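PDB 3JZU: dipeptide Epimerase, which belongs to the mandelate racemase/muconate lactonizing enzyme family of the enolase superfamily and binds a magnesium ion in its barrel domain. Local coordinates for residues K185-A190 with I211-Q216; M1-V6 with A72-N77. One frame throughout, in Å; residues are numbered along the deposited sequence.

Interaction 1: residues K185-A190 with I211-Q216; sequences KLRLDA and IELVEQ. With MG (magnesium ion), chain K; TYR (tyrosine), chain J.
D189 and E215, at the C-terminal ends of neighbouring parallel barrel strands, share one magnesium ion. D189 OD2 binds the metal at 2.3 Å and E215 OE2 at 2.1 Å; D240, a water and OXT of the bound tyrosine complete the site. The two carboxylates stack with planes 24° apart. K161 hydrogen-bonds D189 OD2, and K159 makes a salt bridge to E215 OE1.

At the other end a salt-bridge network gathers on E212. R187 comes side-on, NE and NH2 both reaching E212 OE1, NE at 2.7 Å; guanidinium and carboxylate are nearly coplanar (18°). The torsion that sets CG of R187 between backbone N and carbonyl carbon (chi1 50°) brings the arginine alongside E212. K185 NZ instead meets E212 OE2 at 2.8 Å from above the carboxylate plane, and R316 shares that oxygen.

Backbone bonds join the strands, among them L188 N to L213 O (2.9 Å) and E215 N to L188 O (2.6 Å). On the face away from the metal, L188 CG packs against I211 CG2 at 3.8 Å.

The shared magnesium ion accounts for two carboxylates lying this close, while E212, gripped by R187, K185 and R316, is probably fixed in its rotation.

Interaction 2: residues M1-V6 with A72-N77; sequences MKIKQV and AIIGLN
A type II beta turn from I73 to L76, following helix 59-72, pairs with the first residues of the edge strand of the N-terminal domain's antiparallel sheet. I3 makes both backbone bonds across the contact: its N donates to L76 O at 2.9 Å, and its O accepts from G75 N at 2.8 Å. The turn is closed by L76 N bonding I73 O. G75 takes a positive phi (94°), a backbone shape suited to glycine at this place in a type II turn.

Apolar packing lies beside these bonds. I3 CD1 meets I73 CD1 at 3.6 Å, the two side chains crossing at a slant, while V6 CG2 comes within 4.1 Å of I73 CD1, those side chains crossing at about a right angle. Placing CG1 between backbone N and carbonyl carbon (chi1 64°) carries the end of I73 to both. I74 CD1 lies over the backbone, 3.7 Å from K4 O, beside the classic beta bulge where K4 and Q5 both face E37. M1 CG touches N77 OD1 at 3.5 Å; that oxygen accepts from F79 N.

I73 also rests on I102 of helix 96-114, and L76 on helix 81-91, while I3 and V6 lie against I36 and V34 of strand 24-38.

Interaction 2 comes first along the chain and closes before interaction 1 opens. They lie on opposite sides of the chain's centre, with their own centres about 43 Å apart and their nearest atoms about 30 Å apart. No sheet is common to them: 1-6 begins the three-stranded antiparallel sheet of the N-terminal domain, whereas 185-190 and 211-216 lie on adjacent barrel strands joined through helix 196-205 in a beta-alpha-beta unit. Together they sample the two-domain plan of the enolase superfamily. The buried interaction 1 supplies metal ligands, while interaction 2 joins sheet to helical region at the surface, far from the magnesium ion.

Interaction 1: residues K185-A190 with I211-Q216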
loop_
_atom_site.group_PDB
_atom_site.type_symbol
_atom_site.label_atom_id
_atom_site.label_comp_id
_atom_site.label_asym_id
_atom_site.label_seq_id
_atom_site.Cartn_x
_atom_site.Cartn_y
_atom_site.Cartn_z
ATOM N N LYS A 185 -0.539 -12.944 -14.928
ATOM C CA LYS A 185 -0.309 -13.396 -13.563
ATOM C C LYS A 185 -1.511 -12.996 -12.725
ATOM O O LYS A 185 -1.972 -11.857 -12.782
ATOM C CB LYS A 185 0.976 -12.795 -12.974
ATOM C CG LYS A 185 2.241 -13.314 -13.645
ATOM C CD LYS A 185 3.397 -13.538 -12.668
ATOM C CE LYS A 185 4.067 -12.244 -12.223
ATOM N NZ LYS A 185 3.252 -11.476 -11.237
ATOM N N LEU A 186 -2.033 -13.945 -11.961
ATOM C CA LEU A 186 -3.187 -13.682 -11.122
ATOM C C LEU A 186 -2.864 -13.887 -9.643
ATOM O O LEU A 186 -2.459 -14.976 -9.236
ATOM C CB LEU A 186 -4.343 -14.610 -11.510
ATOM C CG LEU A 186 -4.937 -14.510 -12.922
ATOM C CD1 LEU A 186 -5.973 -15.604 -13.088
ATOM C CD2 LEU A 186 -5.582 -13.148 -13.139
ATOM N N ARG A 187 -3.010 -12.833 -8.847
ATOM C CA ARG A 187 -2.794 -12.955 -7.411
ATOM C C ARG A 187 -4.156 -12.745 -6.752
ATOM O O ARG A 187 -4.929 -11.875 -7.163
ATOM C CB ARG A 187 -1.769 -11.932 -6.911
ATOM C CG ARG A 187 -2.012 -10.497 -7.337
ATOM C CD ARG A 187 -0.863 -9.594 -6.896
ATOM N NE ARG A 187 0.411 -9.964 -7.513
ATOM C CZ ARG A 187 1.341 -9.089 -7.881
ATOM N NH1 ARG A 187 1.143 -7.790 -7.697
ATOM N NH2 ARG A 187 2.471 -9.510 -8.432
ATOM N N LEU A 188 -4.461 -13.564 -5.755
ATOM C CA LEU A 188 -5.732 -13.469 -5.059
ATOM C C LEU A 188 -5.563 -12.763 -3.715
ATOM O O LEU A 188 -4.491 -12.821 -3.100
ATOM C CB LEU A 188 -6.311 -14.868 -4.812
ATOM C CG LEU A 188 -6.261 -15.909 -5.940
ATOM C CD1 LEU A 188 -6.983 -17.177 -5.478
ATOM C CD2 LEU A 188 -6.901 -15.355 -7.213
ATOM N N ASP A 189 -6.627 -12.095 -3.272
ATOM C CA ASP A 189 -6.628 -11.413 -1.981
ATOM C C ASP A 189 -7.976 -11.681 -1.324
ATOM O O ASP A 189 -8.998 -11.180 -1.784
ATOM C CB ASP A 189 -6.440 -9.900 -2.139
ATOM C CG ASP A 189 -6.218 -9.202 -0.803
ATOM O OD1 ASP A 189 -6.571 -9.804 0.233
ATOM O OD2 ASP A 189 -5.697 -8.065 -0.787
ATOM N N ALA A 190 -7.980 -12.456 -0.243
ATOM C CA ALA A 190 -9.236 -12.791 0.429
ATOM C C ALA A 190 -9.607 -11.882 1.580
ATOM O O ALA A 190 -10.651 -12.064 2.197
ATOM C CB ALA A 190 -9.188 -14.235 0.920
ATOM N N ILE A 211 -2.078 -19.965 -9.868
ATOM C CA ILE A 211 -2.222 -18.842 -8.950
ATOM C C ILE A 211 -0.845 -18.391 -8.463
ATOM O O ILE A 211 -0.086 -19.197 -7.928
ATOM C CB ILE A 211 -3.078 -19.254 -7.733
ATOM C CG1 ILE A 211 -4.443 -19.752 -8.214
ATOM C CG2 ILE A 211 -3.224 -18.088 -6.771
ATOM C CD1 ILE A 211 -5.202 -18.752 -9.065
ATOM N N GLU A 212 -0.519 -17.112 -8.649
ATOM C CA GLU A 212 0.784 -16.596 -8.222
ATOM C C GLU A 212 0.955 -16.609 -6.702
ATOM O O GLU A 212 1.964 -17.082 -6.183
ATOM C CB GLU A 212 1.001 -15.162 -8.719
ATOM C CG GLU A 212 2.305 -14.550 -8.193
ATOM C CD GLU A 212 2.418 -13.053 -8.441
ATOM O OE1 GLU A 212 1.401 -12.339 -8.333
ATOM O OE2 GLU A 212 3.536 -12.590 -8.728
ATOM N N LEU A 213 -0.030 -16.066 -5.997
ATOM C CA LEU A 213 0.007 -16.010 -4.542
ATOM C C LEU A 213 -1.395 -15.697 -4.035
ATOM O O LEU A 213 -2.265 -15.278 -4.806
ATOM C CB LEU A 213 0.992 -14.925 -4.080
ATOM C CG LEU A 213 0.672 -13.473 -4.464
ATOM C CD1 LEU A 213 -0.383 -12.894 -3.511
ATOM C CD2 LEU A 213 1.941 -12.634 -4.410
ATOM N N VAL A 214 -1.610 -15.923 -2.744
ATOM C CA VAL A 214 -2.890 -15.651 -2.106
ATOM C C VAL A 214 -2.578 -14.733 -0.936
ATOM O O VAL A 214 -1.784 -15.076 -0.070
ATOM C CB VAL A 214 -3.559 -16.935 -1.559
ATOM C CG1 VAL A 214 -4.884 -16.585 -0.900
ATOM C CG2 VAL A 214 -3.791 -17.932 -2.688
ATOM N N GLU A 215 -3.207 -13.569 -0.917
ATOM C CA GLU A 215 -2.985 -12.584 0.131
ATOM C C GLU A 215 -3.975 -12.726 1.302
ATOM O O GLU A 215 -5.170 -12.919 1.092
ATOM C CB GLU A 215 -3.098 -11.189 -0.484
ATOM C CG GLU A 215 -2.574 -10.064 0.375
ATOM C CD GLU A 215 -2.569 -8.738 -0.363
ATOM O OE1 GLU A 215 -2.632 -8.744 -1.618
ATOM O OE2 GLU A 215 -2.489 -7.689 0.310
ATOM N N GLN A 216 -3.449 -12.641 2.524
ATOM C CA GLN A 216 -4.214 -12.731 3.774
ATOM C C GLN A 216 -5.476 -13.596 3.709
ATOM O O GLN A 216 -6.597 -13.090 3.776
ATOM C CB GLN A 216 -4.576 -11.314 4.242
ATOM C CG GLN A 216 -4.960 -11.186 5.712
ATOM C CD GLN A 216 -3.836 -11.557 6.667
ATOM O OE1 GLN A 216 -2.718 -11.045 6.575
ATOM N NE2 GLN A 216 -4.133 -12.444 7.598
HETATM MG MG MG K . -4.433 -7.083 0.848
HETATM N N TYR J . -6.009 -2.298 -0.718
HETATM C CA TYR J . -6.262 -3.121 0.467
HETATM C C TYR J . -5.654 -4.523 0.389
HETATM O O TYR J . -4.532 -4.650 -0.145
HETATM C CB TYR J . -7.771 -3.243 0.700
HETATM C CG TYR J . -8.494 -1.924 0.890
HETATM C CD1 TYR J . -9.723 -1.695 0.275
HETATM C CD2 TYR J . -7.973 -0.922 1.711
HETATM C CE1 TYR J . -10.420 -0.501 0.468
HETATM C CE2 TYR J . -8.667 0.278 1.916
HETATM C CZ TYR J . -9.891 0.480 1.290
HETATM O OH TYR J . -10.600 1.651 1.487
HETATM O OXT TYR J . -6.308 -5.474 0.881
HETATM O O HOH W 1 -2.999 -10.318 -3.955
HETATM O O HOH W 2 -5.254 -8.503 2.333
#

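Interaction 2: residues M1-V6 with A72-N77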
loop_
_atom_site.group_PDB
_atom_site.type_symbol
_atom_site.label_atom_id
_atom_site.label_comp_id
_atom_site.label_asym_id
_atom_site.label_seq_id
_atom_site.Cartn_x
_atom_site.Cartn_y
_atom_site.Cartn_z
ATOM N N MET A 1 18.505 22.749 7.737
ATOM C CA MET A 1 17.209 23.424 7.451
ATOM C C MET A 1 16.276 23.244 8.648
ATOM O O MET A 1 16.517 22.399 9.504
ATOM C CB MET A 1 16.586 22.842 6.176
ATOM C CG MET A 1 16.054 21.431 6.304
ATOM S SD MET A 1 15.880 20.569 4.720
ATOM C CE MET A 1 14.576 21.451 3.974
ATOM N N LYS A 2 15.221 24.047 8.719
ATOM C CA LYS A 2 14.293 23.963 9.841
ATOM C C LYS A 2 12.857 24.102 9.396
ATOM O O LYS A 2 12.543 24.916 8.532
ATOM C CB LYS A 2 14.574 25.069 10.867
ATOM C CG LYS A 2 15.976 25.103 11.438
ATOM C CD LYS A 2 16.063 26.142 12.562
ATOM C CE LYS A 2 17.506 26.416 12.976
ATOM N NZ LYS A 2 18.240 25.185 13.393
ATOM N N ILE A 3 11.983 23.307 9.999
ATOM C CA ILE A 3 10.563 23.364 9.680
ATOM C C ILE A 3 10.045 24.671 10.260
ATOM O O ILE A 3 10.261 24.956 11.437
ATOM C CB ILE A 3 9.788 22.192 10.326
ATOM C CG1 ILE A 3 10.176 20.872 9.656
ATOM C CG2 ILE A 3 8.287 22.446 10.220
ATOM C CD1 ILE A 3 9.504 19.652 10.272
ATOM N N LYS A 4 9.361 25.446 9.424
ATOM C CA LYS A 4 8.801 26.746 9.792
ATOM C C LYS A 4 7.347 26.622 10.246
ATOM O O LYS A 4 6.966 27.140 11.301
ATOM C CB LYS A 4 8.894 27.691 8.586
ATOM C CG LYS A 4 8.254 29.063 8.761
ATOM C CD LYS A 4 8.366 29.854 7.458
ATOM C CE LYS A 4 7.714 31.224 7.570
ATOM N NZ LYS A 4 7.928 32.009 6.320
ATOM N N GLN A 5 6.540 25.941 9.439
ATOM C CA GLN A 5 5.137 25.730 9.750
ATOM C C GLN A 5 4.618 24.455 9.089
ATOM O O GLN A 5 5.212 23.932 8.141
ATOM C CB GLN A 5 4.304 26.940 9.309
ATOM C CG GLN A 5 4.534 27.387 7.868
ATOM C CD GLN A 5 4.142 28.852 7.640
ATOM O OE1 GLN A 5 3.002 29.251 7.876
ATOM N NE2 GLN A 5 5.096 29.654 7.184
ATOM N N VAL A 6 3.509 23.946 9.612
ATOM C CA VAL A 6 2.905 22.730 9.095
ATOM C C VAL A 6 1.420 22.988 8.871
ATOM O O VAL A 6 0.710 23.362 9.799
ATOM C CB VAL A 6 3.046 21.578 10.099
ATOM C CG1 VAL A 6 2.260 20.377 9.609
ATOM C CG2 VAL A 6 4.523 21.229 10.297
ATOM N N ALA A 72 4.315 20.139 17.157
ATOM C CA ALA A 72 5.423 19.630 17.967
ATOM C C ALA A 72 6.756 19.488 17.230
ATOM O O ALA A 72 7.778 19.230 17.856
ATOM C CB ALA A 72 5.043 18.301 18.613
ATOM N N ILE A 73 6.766 19.673 15.913
ATOM C CA ILE A 73 8.013 19.536 15.168
ATOM C C ILE A 73 8.561 20.843 14.610
ATOM O O ILE A 73 9.516 20.838 13.825
ATOM C CB ILE A 73 7.877 18.525 14.011
ATOM C CG1 ILE A 73 6.874 19.031 12.975
ATOM C CG2 ILE A 73 7.461 17.171 14.563
ATOM C CD1 ILE A 73 6.676 18.084 11.802
ATOM N N ILE A 74 7.960 21.959 15.015
ATOM C CA ILE A 74 8.416 23.266 14.560
ATOM C C ILE A 74 9.870 23.464 14.964
ATOM O O ILE A 74 10.225 23.275 16.130
ATOM C CB ILE A 74 7.570 24.384 15.181
ATOM C CG1 ILE A 74 6.107 24.211 14.767
ATOM C CG2 ILE A 74 8.119 25.757 14.774
ATOM C CD1 ILE A 74 5.879 24.171 13.271
ATOM N N GLY A 75 10.715 23.826 14.003
ATOM C CA GLY A 75 12.119 24.042 14.302
ATOM C C GLY A 75 13.027 22.846 14.080
ATOM O O GLY A 75 14.251 22.970 14.125
ATOM N N LEU A 76 12.441 21.682 13.835
ATOM C CA LEU A 76 13.229 20.479 13.617
ATOM C C LEU A 76 13.751 20.374 12.186
ATOM O O LEU A 76 13.197 20.974 11.270
ATOM C CB LEU A 76 12.394 19.238 13.938
ATOM C CG LEU A 76 11.895 19.092 15.371
ATOM C CD1 LEU A 76 11.311 17.695 15.544
ATOM C CD2 LEU A 76 13.052 19.304 16.353
ATOM N N ASN A 77 14.830 19.615 12.002
ATOM C CA ASN A 77 15.395 19.414 10.670
ATOM C C ASN A 77 14.688 18.193 10.078
ATOM O O ASN A 77 14.639 17.140 10.705
ATOM C CB ASN A 77 16.905 19.117 10.753
ATOM C CG ASN A 77 17.577 19.097 9.377
ATOM O OD1 ASN A 77 16.953 18.760 8.362
ATOM N ND2 ASN A 77 18.858 19.441 9.344
#